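SLT domain-containing protein (Bdellovibrio bacteriovorus HD100, PDB 6TAB) probably cleaves peptidoglycan as a lysozyme of altered substrate specificity, helping the predatory bacterium to leave its prey cell. Local coordinates at residues 103-108 with 130-135; 205-210 with 225-230; 182-187 with 193-198; 114-119 with 212-217; 148-153 with 169-174. All coordinates share one frame; numbering follows the deposited sequence.

Contact 1 (103-108 with 130-135); sequences PNLLDV and QYWAFV
L105 and W132 carry most of this contact, with L106 closing one end. The CD1 methyl of L105 sits over one face of the indole, 3.9 Å from the centroid of the W132 six-membered ring and only 18° off its normal, a CH-pi contact. Its sister methyl serves the other half of the ring system: L105 CD2 is 4.1 Å from W132 CG. CG of L105, anti to the backbone N (chi1 174°), carries the fork to the indole, and chi2 sets CD1 over the six-membered ring and CD2 by the five-membered one. L106 comes in obliquely, its CD2 3.9 Å from W132 CD1. W132 belongs to helix 125-144, a long helix of the lysozyme-like SLT domain, whose regular structure is mainly helix, and the leucines belong to the turn that follows helix 87-101, so the contact seats that turn on the helix. On the opposite face, toward the rim, lies Y131 CD2, 3.8 Å above the indole plane, and W132 is thus held between a leucine and a tyrosine. The polar edge of the buried ring is also provided for, since W132 NE1 hydrogen-bonds to Y120 OH. L98 of helix 87-101 touches both leucines.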
# COMPACT_ATOMS: atom_id res chain seq x y z
N PRO A 103 -3.29 -1.61 13.26
CA PRO A 103 -4.48 -1.32 14.08
C PRO A 103 -4.93 0.16 13.96
O PRO A 103 -6.14 0.45 14.00
CB PRO A 103 -4.00 -1.68 15.49
CG PRO A 103 -2.51 -1.43 15.46
CD PRO A 103 -2.12 -1.98 14.09
N ASN A 104 -3.96 1.09 13.79
CA ASN A 104 -4.31 2.51 13.62
C ASN A 104 -4.94 2.77 12.25
O ASN A 104 -5.98 3.46 12.13
CB ASN A 104 -3.12 3.44 13.93
CG ASN A 104 -2.53 3.14 15.29
OD1 ASN A 104 -3.19 3.33 16.32
ND2 ASN A 104 -1.32 2.57 15.29
N LEU A 105 -4.36 2.14 11.21
CA LEU A 105 -4.93 2.20 9.85
C LEU A 105 -6.42 1.81 9.87
O LEU A 105 -7.29 2.47 9.23
CB LEU A 105 -4.13 1.28 8.92
CG LEU A 105 -4.66 1.10 7.48
CD1 LEU A 105 -4.66 2.41 6.71
CD2 LEU A 105 -3.84 0.06 6.72
N LEU A 106 -6.72 0.71 10.57
CA LEU A 106 -8.07 0.09 10.58
C LEU A 106 -9.07 0.78 11.53
O LEU A 106 -10.23 0.40 11.59
CB LEU A 106 -7.93 -1.42 10.87
CG LEU A 106 -7.24 -2.23 9.76
CD1 LEU A 106 -6.81 -3.59 10.25
CD2 LEU A 106 -8.10 -2.36 8.51
N ASP A 107 -8.63 1.81 12.26
CA ASP A 107 -9.51 2.68 13.10
C ASP A 107 -9.85 4.02 12.41
O ASP A 107 -10.66 4.79 12.94
CB ASP A 107 -8.89 2.97 14.49
CG ASP A 107 -9.05 1.84 15.51
OD1 ASP A 107 -9.99 1.04 15.38
OD2 ASP A 107 -8.23 1.78 16.43
N VAL A 108 -9.19 4.36 11.31
CA VAL A 108 -9.45 5.67 10.64
C VAL A 108 -10.80 5.62 9.89
O VAL A 108 -11.10 4.63 9.21
CB VAL A 108 -8.32 6.01 9.63
CG1 VAL A 108 -8.55 7.31 8.89
CG2 VAL A 108 -6.98 6.02 10.32
N GLN A 130 -10.35 -6.85 4.16
CA GLN A 130 -10.49 -7.22 2.74
C GLN A 130 -10.21 -6.02 1.83
O GLN A 130 -9.54 -6.19 0.76
CB GLN A 130 -11.88 -7.83 2.47
CG GLN A 130 -12.09 -9.22 3.07
CD GLN A 130 -13.52 -9.69 2.91
OE1 GLN A 130 -14.11 -9.62 1.83
NE2 GLN A 130 -14.10 -10.22 3.98
N TYR A 131 -10.75 -4.83 2.17
CA TYR A 131 -10.56 -3.59 1.40
C TYR A 131 -9.05 -3.27 1.26
O TYR A 131 -8.52 -3.03 0.17
CB TYR A 131 -11.32 -2.42 2.08
CG TYR A 131 -11.06 -1.10 1.37
CD1 TYR A 131 -11.73 -0.76 0.20
CD2 TYR A 131 -10.13 -0.19 1.85
CE1 TYR A 131 -11.44 0.38 -0.52
CE2 TYR A 131 -9.86 0.99 1.18
CZ TYR A 131 -10.50 1.29 -0.02
OH TYR A 131 -10.18 2.43 -0.72
N TRP A 132 -8.36 -3.22 2.42
CA TRP A 132 -6.94 -2.80 2.42
C TRP A 132 -6.06 -3.82 1.69
O TRP A 132 -5.08 -3.42 1.02
CB TRP A 132 -6.44 -2.44 3.84
CG TRP A 132 -6.89 -1.05 4.20
CD1 TRP A 132 -7.94 -0.70 5.01
CD2 TRP A 132 -6.43 0.18 3.60
NE1 TRP A 132 -8.12 0.67 5.01
CE2 TRP A 132 -7.19 1.24 4.16
CE3 TRP A 132 -5.41 0.48 2.70
CZ2 TRP A 132 -7.01 2.56 3.73
CZ3 TRP A 132 -5.19 1.79 2.35
CH2 TRP A 132 -5.99 2.82 2.85
N ALA A 133 -6.34 -5.13 1.83
CA ALA A 133 -5.57 -6.13 1.01
C ALA A 133 -5.77 -5.89 -0.51
O ALA A 133 -4.80 -5.96 -1.27
CB ALA A 133 -5.90 -7.53 1.43
N PHE A 134 -7.00 -5.57 -0.93
CA PHE A 134 -7.26 -5.27 -2.33
C PHE A 134 -6.48 -4.02 -2.78
O PHE A 134 -5.81 -3.97 -3.84
CB PHE A 134 -8.76 -5.12 -2.62
CG PHE A 134 -9.05 -4.89 -4.09
CD1 PHE A 134 -9.00 -3.61 -4.63
CD2 PHE A 134 -9.26 -5.96 -4.96
CE1 PHE A 134 -9.18 -3.40 -5.99
CE2 PHE A 134 -9.44 -5.74 -6.32
CZ PHE A 134 -9.39 -4.47 -6.85
N VAL A 135 -6.59 -2.91 -2.00
CA VAL A 135 -5.89 -1.67 -2.38
C VAL A 135 -4.36 -1.89 -2.47
O VAL A 135 -3.70 -1.47 -3.44
CB VAL A 135 -6.24 -0.49 -1.46
CG1 VAL A 135 -5.36 0.72 -1.72
CG2 VAL A 135 -7.72 -0.12 -1.61

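Contact 2 (205-210 with 225-230); sequences DRWVSR and GARYWS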
# COMPACT_ATOMS: atom_id res chain seq x y z
N ASP A 205 -0.05 2.69 8.04
CA ASP A 205 -0.48 2.82 9.44
C ASP A 205 -0.03 4.18 10.04
O ASP A 205 -0.76 4.80 10.84
CB ASP A 205 0.01 1.66 10.32
CG ASP A 205 -0.56 1.63 11.73
OD1 ASP A 205 -1.73 1.19 11.86
OD2 ASP A 205 0.18 2.01 12.68
N ARG A 206 1.14 4.65 9.68
CA ARG A 206 1.61 5.93 10.15
C ARG A 206 0.86 7.08 9.48
O ARG A 206 0.28 7.89 10.18
CB ARG A 206 3.11 6.12 9.89
CG ARG A 206 3.60 7.46 10.48
CD ARG A 206 4.88 8.03 9.97
NE ARG A 206 6.02 7.32 10.44
CZ ARG A 206 7.30 7.57 10.09
NH1 ARG A 206 7.69 8.53 9.21
NH2 ARG A 206 8.22 6.79 10.59
N TRP A 207 0.86 7.15 8.15
CA TRP A 207 0.36 8.37 7.47
C TRP A 207 -1.17 8.46 7.36
O TRP A 207 -1.72 9.57 7.47
CB TRP A 207 1.03 8.59 6.12
CG TRP A 207 2.51 8.77 6.18
CD1 TRP A 207 3.44 7.99 5.54
CD2 TRP A 207 3.23 9.79 6.86
NE1 TRP A 207 4.69 8.47 5.76
CE2 TRP A 207 4.61 9.56 6.60
CE3 TRP A 207 2.88 10.87 7.67
CZ2 TRP A 207 5.62 10.39 7.07
CZ3 TRP A 207 3.89 11.68 8.15
CH2 TRP A 207 5.23 11.43 7.88
N VAL A 208 -1.86 7.36 7.02
CA VAL A 208 -3.32 7.43 6.95
C VAL A 208 -3.90 7.84 8.32
O VAL A 208 -4.83 8.65 8.39
CB VAL A 208 -3.94 6.14 6.36
CG1 VAL A 208 -5.47 6.21 6.31
CG2 VAL A 208 -3.40 5.84 4.96
N SER A 209 -3.33 7.35 9.48
CA SER A 209 -3.80 7.66 10.86
C SER A 209 -3.42 9.08 11.31
O SER A 209 -4.20 9.74 12.04
CB SER A 209 -3.31 6.62 11.85
OG SER A 209 -3.71 6.93 13.17
N ARG A 210 -2.23 9.50 10.84
CA ARG A 210 -1.79 10.89 11.23
C ARG A 210 -2.61 11.92 10.45
O ARG A 210 -2.99 13.00 10.99
CB ARG A 210 -0.29 11.10 10.97
CG ARG A 210 0.29 12.50 11.22
CD ARG A 210 1.76 12.64 10.85
NE ARG A 210 2.35 13.93 11.23
CZ ARG A 210 3.08 14.16 12.32
NH1 ARG A 210 3.35 13.18 13.17
NH2 ARG A 210 3.53 15.37 12.58
N GLY A 225 -1.18 7.78 2.08
CA GLY A 225 -0.24 6.94 1.29
C GLY A 225 0.47 7.73 0.20
O GLY A 225 1.56 7.30 -0.26
N ALA A 226 -0.12 8.86 -0.25
CA ALA A 226 0.55 9.71 -1.28
C ALA A 226 1.83 10.36 -0.71
O ALA A 226 2.64 10.86 -1.48
CB ALA A 226 -0.41 10.74 -1.83
N ARG A 227 2.02 10.38 0.63
CA ARG A 227 3.34 10.83 1.18
C ARG A 227 4.49 9.97 0.63
O ARG A 227 5.60 10.50 0.40
CB ARG A 227 3.33 10.75 2.72
CG ARG A 227 2.39 11.72 3.44
CD ARG A 227 3.06 12.43 4.56
NE ARG A 227 2.14 13.25 5.33
CZ ARG A 227 2.60 14.19 6.16
NH1 ARG A 227 3.88 14.59 6.11
NH2 ARG A 227 1.75 14.75 7.01
N TYR A 228 4.27 8.67 0.41
CA TYR A 228 5.36 7.72 0.04
C TYR A 228 5.28 7.31 -1.44
O TYR A 228 6.33 7.21 -2.09
CB TYR A 228 5.32 6.46 0.93
CG TYR A 228 6.61 5.66 0.89
CD1 TYR A 228 6.82 4.66 -0.06
CD2 TYR A 228 7.65 5.93 1.78
CE1 TYR A 228 8.03 3.98 -0.15
CE2 TYR A 228 8.86 5.26 1.70
CZ TYR A 228 9.07 4.30 0.72
OH TYR A 228 10.27 3.64 0.63
N TRP A 229 4.07 7.03 -1.97
CA TRP A 229 3.91 6.36 -3.30
C TRP A 229 3.35 7.32 -4.37
O TRP A 229 2.24 7.86 -4.25
CB TRP A 229 3.03 5.11 -3.20
CG TRP A 229 3.62 3.94 -2.48
CD1 TRP A 229 4.53 3.06 -3.00
CD2 TRP A 229 3.34 3.49 -1.14
NE1 TRP A 229 4.86 2.11 -2.07
CE2 TRP A 229 4.13 2.32 -0.93
CE3 TRP A 229 2.52 3.95 -0.09
CZ2 TRP A 229 4.04 1.59 0.26
CZ3 TRP A 229 2.43 3.22 1.07
CH2 TRP A 229 3.20 2.08 1.26
N SER A 230 4.08 7.43 -5.48
CA SER A 230 3.67 8.25 -6.63
C SER A 230 2.35 7.75 -7.26
O SER A 230 1.56 8.56 -7.76
CB SER A 230 4.79 8.30 -7.65
OG SER A 230 4.97 7.02 -8.27
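W207 and R227 both turn CG beside the backbone N, anti to the carbonyl carbon, and the two side chains then meet at about a right angle; the arginine bends away from a fully extended course at chi2 (-132°), which lays the chain from CB to the guanidinium across the indole. The result is a tryptophan-arginine CH-pi contact between helix 193-211 and the loop after strand 221-222, within the helical, lysozyme-like SLT domain. R227 CD lies over the face of the W207 six-membered ring, 3.5 Å from its centroid. Further out the guanidinium runs almost parallel to the indole, the planes 14° apart, and W207 CE3 is 3.4 Å from R227 NE. CB and CG thus pass over the five-membered side, CD over the six-membered ring, and the guanidinium over CZ3. The opposite face of the indole is taken by R206, whose CD lies 3.7 Å above the plane, so arginine methylenes flank W207 on both faces.

Partners beyond the two segments hold the polar ends: W207 NE1 hydrogen-bonds to Y180 OH, and R227 NH2 forms a salt bridge with D211 OD1. That carboxylate probably eases the approach of a second cation, for R210 NE is 4.3 Å from R227 NH2. The next residue after the tryptophan, V208, touches the loop at G225, with V208 CG2 4.1 Å from G225 N. G225 O in turn accepts two backbone bonds, from Y228 N at 3.1 Å and from W229 N at 3.0 Å.

Contact 3 (182-187 with 193-198); sequences CGFKST and PLQNLS
Q195 OE1 is gripped by two waters, and each of them leads to the loop 182-187. Water 2 is 2.8 Å from Q195 OE1 and also hydrogen-bonds to C182 O, at 2.7 Å. Water 3 bonds to Q195 OE1, also at 2.8 Å, and reaches three atoms of the loop: G183 O, K185 N and, weakly, K185 NZ. A third link bypasses the glutamine side chain, because water 1, 2.9 Å from the helix carbonyl Q195 O, also bonds to C182 O. Waters 1 and 2 each have too few protons for all the acceptors around them, so their bonds probably alternate.

Beside these waters F184 makes the direct contact. The F184 ring and the Q195 chain run alongside one another in opposite senses, the ring and amide planes 36° apart, with F184 CE1 4.0 Å from Q195 CB. The edge of the same ring points at the helix backbone, where F184 CE1 lies 4.4 Å from N196 N, and C182 CB covers one ring face. Q195 reaches toward the loop because its chain is extended beyond CG (chi2 -173°).

The helix involved is 193-211 of the lysozyme-like SLT domain, and the C182-C199 disulfide ties the loop to it covalently, one turn further along. Q195 NE2 hydrogen-bonds to D189 and D192. With carboxylates on its nitrogen and waters on its oxygen, the amide has a definite rotation, and the polar part of the contact depends on bridging water with no direct hydrogen bond between the segments.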
# COMPACT_ATOMS: atom_id res chain seq x y z
N CYS A 182 10.71 -1.26 9.88
CA CYS A 182 10.55 -2.43 9.03
C CYS A 182 11.60 -3.51 9.34
O CYS A 182 11.33 -4.70 9.07
CB CYS A 182 10.49 -2.02 7.54
SG CYS A 182 9.01 -1.01 7.18
N GLY A 183 12.77 -3.12 9.89
CA GLY A 183 13.80 -4.07 10.30
C GLY A 183 14.33 -4.95 9.16
O GLY A 183 14.58 -6.13 9.37
N PHE A 184 14.57 -4.37 7.98
CA PHE A 184 15.30 -5.06 6.90
C PHE A 184 16.78 -5.22 7.28
O PHE A 184 17.47 -4.22 7.45
CB PHE A 184 15.17 -4.27 5.59
CG PHE A 184 13.76 -4.10 5.06
CD1 PHE A 184 12.95 -5.20 4.74
CD2 PHE A 184 13.29 -2.84 4.74
CE1 PHE A 184 11.69 -5.02 4.19
CE2 PHE A 184 12.03 -2.65 4.19
CZ PHE A 184 11.24 -3.75 3.89
N LYS A 185 17.27 -6.45 7.38
CA LYS A 185 18.67 -6.72 7.79
C LYS A 185 19.66 -6.52 6.63
O LYS A 185 20.81 -6.16 6.87
CB LYS A 185 18.77 -8.11 8.41
CG LYS A 185 18.09 -8.23 9.78
CD LYS A 185 18.43 -9.49 10.54
CE LYS A 185 18.07 -10.78 9.81
NZ LYS A 185 16.61 -10.93 9.63
N SER A 186 19.22 -6.77 5.39
CA SER A 186 20.02 -6.62 4.18
C SER A 186 19.10 -6.31 3.00
O SER A 186 17.87 -6.39 3.11
CB SER A 186 20.82 -7.86 3.88
OG SER A 186 20.00 -8.90 3.38
N THR A 187 19.70 -5.94 1.87
CA THR A 187 18.89 -5.61 0.68
C THR A 187 18.06 -6.83 0.23
O THR A 187 16.94 -6.65 -0.30
CB THR A 187 19.73 -5.02 -0.46
OG1 THR A 187 20.76 -5.96 -0.78
CG2 THR A 187 20.30 -3.67 -0.09
N PRO A 193 8.67 -11.12 -0.42
CA PRO A 193 7.39 -10.46 -0.60
C PRO A 193 6.64 -10.23 0.73
O PRO A 193 5.91 -9.22 0.87
CB PRO A 193 6.63 -11.39 -1.57
CG PRO A 193 7.26 -12.73 -1.37
CD PRO A 193 8.72 -12.43 -1.11
N LEU A 194 6.79 -11.15 1.69
CA LEU A 194 6.06 -11.01 2.96
C LEU A 194 6.62 -9.83 3.78
O LEU A 194 5.84 -9.02 4.35
CB LEU A 194 6.12 -12.33 3.74
CG LEU A 194 5.63 -13.59 3.01
CD1 LEU A 194 5.59 -14.72 4.02
CD2 LEU A 194 4.26 -13.40 2.35
N GLN A 195 7.95 -9.67 3.82
CA GLN A 195 8.56 -8.52 4.54
C GLN A 195 8.21 -7.20 3.84
O GLN A 195 7.95 -6.18 4.50
CB GLN A 195 10.08 -8.67 4.64
CG GLN A 195 10.54 -9.83 5.53
CD GLN A 195 12.04 -9.82 5.73
OE1 GLN A 195 12.61 -8.88 6.31
NE2 GLN A 195 12.72 -10.85 5.24
N ASN A 196 8.20 -7.20 2.51
CA ASN A 196 7.85 -6.01 1.72
C ASN A 196 6.41 -5.57 2.02
O ASN A 196 6.16 -4.35 2.26
CB ASN A 196 8.15 -6.28 0.24
CG ASN A 196 8.19 -5.05 -0.64
OD1 ASN A 196 7.14 -4.52 -1.02
ND2 ASN A 196 9.41 -4.60 -0.98
N LEU A 197 5.46 -6.51 1.97
CA LEU A 197 4.04 -6.18 2.23
C LEU A 197 3.85 -5.69 3.68
O LEU A 197 3.08 -4.73 3.93
CB LEU A 197 3.14 -7.37 1.90
CG LEU A 197 3.04 -7.71 0.42
CD1 LEU A 197 2.37 -9.08 0.23
CD2 LEU A 197 2.31 -6.63 -0.38
N SER A 198 4.53 -6.32 4.65
CA SER A 198 4.44 -5.85 6.07
C SER A 198 4.95 -4.41 6.21
O SER A 198 4.34 -3.59 6.95
CB SER A 198 5.17 -6.77 7.03
OG SER A 198 4.44 -7.98 7.24
O HOH W 1 8.94 -5.26 7.04
O HOH W 2 11.13 -7.17 7.91
O HOH W 3 14.96 -8.58 7.78

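Contact 4 (114-119 with 212-217); sequences SLFCPK and GRIAGK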
# COMPACT_ATOMS: atom_id res chain seq x y z
N SER A 114 -15.50 9.64 0.25
CA SER A 114 -16.48 9.89 -0.83
C SER A 114 -15.88 9.58 -2.22
O SER A 114 -16.63 9.29 -3.16
CB SER A 114 -17.06 11.30 -0.77
OG SER A 114 -16.06 12.32 -0.90
N LEU A 115 -14.55 9.72 -2.35
CA LEU A 115 -13.81 9.40 -3.58
C LEU A 115 -13.47 7.91 -3.66
O LEU A 115 -13.78 7.24 -4.66
CB LEU A 115 -12.53 10.25 -3.66
CG LEU A 115 -11.58 9.94 -4.82
CD1 LEU A 115 -12.23 10.16 -6.16
CD2 LEU A 115 -10.28 10.74 -4.72
N PHE A 116 -12.78 7.36 -2.64
CA PHE A 116 -12.25 6.00 -2.70
C PHE A 116 -13.27 4.91 -2.39
O PHE A 116 -13.20 3.82 -2.99
CB PHE A 116 -11.05 5.87 -1.76
CG PHE A 116 -9.77 6.44 -2.31
CD1 PHE A 116 -8.97 5.65 -3.12
CD2 PHE A 116 -9.35 7.73 -2.03
CE1 PHE A 116 -7.79 6.14 -3.64
CE2 PHE A 116 -8.15 8.23 -2.53
CZ PHE A 116 -7.39 7.44 -3.38
N CYS A 117 -14.17 5.13 -1.43
CA CYS A 117 -15.02 4.04 -0.90
C CYS A 117 -16.23 4.62 -0.20
O CYS A 117 -16.23 4.84 1.03
CB CYS A 117 -14.23 3.09 0.01
SG CYS A 117 -15.19 1.64 0.58
N PRO A 118 -17.29 4.98 -0.98
CA PRO A 118 -18.37 5.76 -0.38
C PRO A 118 -19.04 5.18 0.89
O PRO A 118 -19.43 5.96 1.79
CB PRO A 118 -19.35 5.94 -1.56
CG PRO A 118 -18.41 5.99 -2.75
CD PRO A 118 -17.34 4.96 -2.46
N LYS A 119 -19.13 3.85 0.99
CA LYS A 119 -19.76 3.16 2.12
C LYS A 119 -18.74 2.75 3.20
O LYS A 119 -19.09 1.91 4.04
CB LYS A 119 -20.60 1.97 1.64
CG LYS A 119 -21.80 2.31 0.77
CD LYS A 119 -22.60 1.06 0.38
CE LYS A 119 -23.90 1.41 -0.30
NZ LYS A 119 -24.56 0.21 -0.89
N GLY A 212 -5.54 11.40 8.53
CA GLY A 212 -6.99 11.19 8.50
C GLY A 212 -7.58 11.00 7.11
O GLY A 212 -8.79 11.26 6.92
N ARG A 213 -6.77 10.56 6.13
CA ARG A 213 -7.22 10.41 4.73
C ARG A 213 -6.27 9.45 4.01
O ARG A 213 -5.12 9.24 4.43
CB ARG A 213 -7.35 11.77 4.05
CG ARG A 213 -6.08 12.57 3.99
CD ARG A 213 -6.27 14.03 3.52
NE ARG A 213 -6.72 14.06 2.14
CZ ARG A 213 -7.78 14.69 1.65
NH1 ARG A 213 -8.47 15.54 2.38
NH2 ARG A 213 -8.13 14.46 0.38
N ILE A 214 -6.80 8.87 2.91
CA ILE A 214 -6.05 7.87 2.12
C ILE A 214 -4.96 8.50 1.24
O ILE A 214 -3.84 7.95 1.14
CB ILE A 214 -7.03 7.02 1.29
CG1 ILE A 214 -7.94 6.19 2.22
CG2 ILE A 214 -6.30 6.13 0.27
CD1 ILE A 214 -9.14 5.53 1.55
N ALA A 215 -5.30 9.63 0.60
CA ALA A 215 -4.37 10.28 -0.35
C ALA A 215 -4.74 11.77 -0.45
O ALA A 215 -5.33 12.34 0.48
CB ALA A 215 -4.38 9.52 -1.67
N GLY A 216 -4.38 12.41 -1.57
CA GLY A 216 -4.73 13.81 -1.89
C GLY A 216 -3.66 14.81 -1.44
O GLY A 216 -2.73 14.50 -0.70
N LYS A 217 -3.77 16.03 -1.99
CA LYS A 217 -2.88 17.13 -1.69
C LYS A 217 -3.70 18.22 -0.98
O LYS A 217 -4.72 18.66 -1.50
CB LYS A 217 -2.24 17.67 -2.97
CG LYS A 217 -1.14 18.71 -2.77
CD LYS A 217 -0.64 19.36 -4.06
CE LYS A 217 0.65 18.77 -4.57
NZ LYS A 217 1.37 19.74 -5.42
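F116 meets I214 face-on in a CH-pi contact: I214 CG2 stands 3.9 Å from the centroid of the F116 ring, 9° off the normal and so almost exactly over the middle.

Plain apolar contacts extend this patch at both ends of the phenylalanine. With CG1 beside the backbone N (chi1 -64°), the longer branch of the isoleucine runs back toward the root of the aromatic side chain, where I214 CD1 is 3.8 Å from F116 CB. At the far end of the ring, A215 CB is 4.0 Å from F116 CZ.

Hydrogen bonds shape the loop that presents these two side chains. R213 folds back so that its NE donates to A215 O at 2.8 Å, a nearly straight bond (169°) lying in the plane of the guanidinium. The carboxylate of D112 takes the backbone NH groups of I214 and A215, one on each oxygen.

A covalent bond adds to this: the C117-C253 disulfide links the residue just after helix 113-116 to the C-terminal tail. Y131 of helix 125-144 touches both F116 and I214. The whole is a small aromatic-aliphatic cluster in which a short helix and the loop after helix 193-211 pack against a long helix of the lysozyme-like SLT fold.

Contact 5 (148-153 with 169-174); sequences TAMSYT and LLQISI
Q171 NE2 reaches M150 O from above the carbonyl, 70° out of its plane, so this 3.3 Å hydrogen bond uses no lone-pair direction and is bent as well (142° at the hydrogen). The acceptor nevertheless lies close to the Q171 amide plane. The glutamine's backbone has positive phi (55°), as the first position of a G1 beta bulge does: Q171 and I172 both face R167 at the end of the hairpin formed by strands 151-154 and 163-167. Q171, bent at chi2, turns toward strand 151-154 and brings its OE1 to 3.6 Å from Y152 CB. The M150 side chain runs nearly perpendicular to that of Q171, but it was modelled in two conformers and its methyl position is doubtful.

At the other end L169 packs on the loop that leads into strand 151-154, with L169 CD2 3.7 Å from T148 N. Water 4 bridges the same pair, donating to T148 OG1 at 2.8 Å and accepting from L169 N at 3.0 Å. The threonine hydroxyl also bonds to H191 O, and Q171 NE2 to G168 O. Two acceptors on one nitrogen probably fix the amide's rotation, even though the bond to M150 is poorly directed.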
# COMPACT_ATOMS: atom_id res chain seq x y z
N THR A 148 8.54 -9.59 -7.39
CA THR A 148 9.27 -9.39 -6.12
C THR A 148 10.76 -9.09 -6.37
O THR A 148 11.41 -8.45 -5.49
CB THR A 148 9.03 -10.55 -5.15
OG1 THR A 148 9.33 -10.18 -3.80
CG2 THR A 148 9.79 -11.82 -5.52
N ALA A 149 11.32 -9.52 -7.52
CA ALA A 149 12.76 -9.28 -7.81
C ALA A 149 13.06 -7.86 -8.34
O ALA A 149 14.22 -7.51 -8.50
CB ALA A 149 13.26 -10.30 -8.83
N MET A 150 12.03 -7.05 -8.62
CA MET A 150 12.24 -5.77 -9.31
C MET A 150 13.13 -4.82 -8.48
O MET A 150 12.90 -4.58 -7.27
CB MET A 150 10.91 -5.07 -9.60
CG MET A 150 11.08 -3.80 -10.43
SD MET A 150 9.51 -3.05 -10.97
CE MET A 150 10.14 -1.42 -11.38
N SER A 151 14.13 -4.22 -9.15
CA SER A 151 14.92 -3.13 -8.58
C SER A 151 14.98 -1.97 -9.58
O SER A 151 15.15 -2.23 -10.80
CB SER A 151 16.30 -3.61 -8.16
OG SER A 151 17.02 -4.07 -9.28
N TYR A 152 14.92 -0.72 -9.08
CA TYR A 152 14.96 0.51 -9.94
C TYR A 152 15.83 1.59 -9.27
O TYR A 152 15.61 1.95 -8.11
CB TYR A 152 13.55 1.06 -10.18
CG TYR A 152 13.51 2.33 -10.99
CD1 TYR A 152 13.66 2.32 -12.37
CD2 TYR A 152 13.36 3.57 -10.38
CE1 TYR A 152 13.64 3.48 -13.12
CE2 TYR A 152 13.32 4.74 -11.13
CZ TYR A 152 13.46 4.71 -12.50
OH TYR A 152 13.43 5.85 -13.24
N THR A 153 16.83 2.10 -10.00
CA THR A 153 17.69 3.17 -9.52
C THR A 153 17.04 4.54 -9.75
O THR A 153 16.75 4.95 -10.89
CB THR A 153 19.08 3.10 -10.17
OG1 THR A 153 19.62 1.80 -9.94
CG2 THR A 153 20.01 4.15 -9.58
N LEU A 169 7.93 -5.67 -4.23
CA LEU A 169 6.52 -5.56 -4.67
C LEU A 169 6.03 -4.10 -4.67
O LEU A 169 5.29 -3.68 -5.59
CB LEU A 169 5.62 -6.45 -3.82
CG LEU A 169 5.78 -7.96 -3.98
CD1 LEU A 169 4.80 -8.67 -3.06
CD2 LEU A 169 5.62 -8.40 -5.44
N LEU A 170 6.32 -3.35 -3.58
CA LEU A 170 5.84 -1.96 -3.39
C LEU A 170 6.95 -0.91 -3.63
O LEU A 170 6.75 0.28 -3.37
CB LEU A 170 5.24 -1.83 -1.97
CG LEU A 170 3.91 -2.56 -1.74
CD1 LEU A 170 3.59 -2.64 -0.26
CD2 LEU A 170 2.79 -1.90 -2.52
N GLN A 171 8.10 -1.34 -4.16
CA GLN A 171 9.18 -0.40 -4.55
C GLN A 171 9.56 0.49 -3.34
O GLN A 171 9.59 1.73 -3.40
CB GLN A 171 8.82 0.36 -5.84
CG GLN A 171 8.82 -0.59 -7.06
CD GLN A 171 10.23 -1.02 -7.44
OE1 GLN A 171 10.98 -0.25 -8.07
NE2 GLN A 171 10.61 -2.23 -7.07
N ILE A 172 9.92 -0.19 -2.25
CA ILE A 172 10.40 0.41 -0.99
C ILE A 172 11.93 0.39 -1.02
O ILE A 172 12.54 -0.48 -1.64
CB ILE A 172 9.81 -0.34 0.23
CG1 ILE A 172 8.27 -0.19 0.24
CG2 ILE A 172 10.45 0.10 1.56
CD1 ILE A 172 7.54 -1.13 1.19
N SER A 173 12.56 1.36 -0.36
CA SER A 173 14.02 1.43 -0.24
C SER A 173 14.47 1.21 1.22
O SER A 173 13.70 1.43 2.16
CB SER A 173 14.57 2.73 -0.83
OG SER A 173 13.83 3.86 -0.44
N ILE A 174 15.72 0.76 1.38
CA ILE A 174 16.12 0.27 2.69
C ILE A 174 16.24 1.41 3.74
O ILE A 174 15.80 1.20 4.88
CB ILE A 174 17.39 -0.60 2.63
CG1 ILE A 174 17.63 -1.34 3.94
CG2 ILE A 174 18.62 0.18 2.19
CD1 ILE A 174 18.60 -2.51 3.81
O HOH W 4 9.07 -7.79 -2.43

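In the fold
From the N terminus, contact 1 closes a short loop that brings the turn after helix 87-101 onto helix 125-144. Before it closes, contact 4 opens at 114-119 and shuts only at 212-217, so the two cross, and Y131 and W132 touch the residues of contact 4. Within that long span lie contact 5, at the hairpin 151-154/163-167, and then contact 3, at the start of helix 193-211; N196 OD1 joins them by a probable hydrogen bond to L170 N. Contact 2 opens inside the same span and closes beyond it, crossing contact 4, to which G225 N is probably hydrogen-bonded at I214 O. Its helix reaches contact 1 through D205, its loop contact 5 through W229.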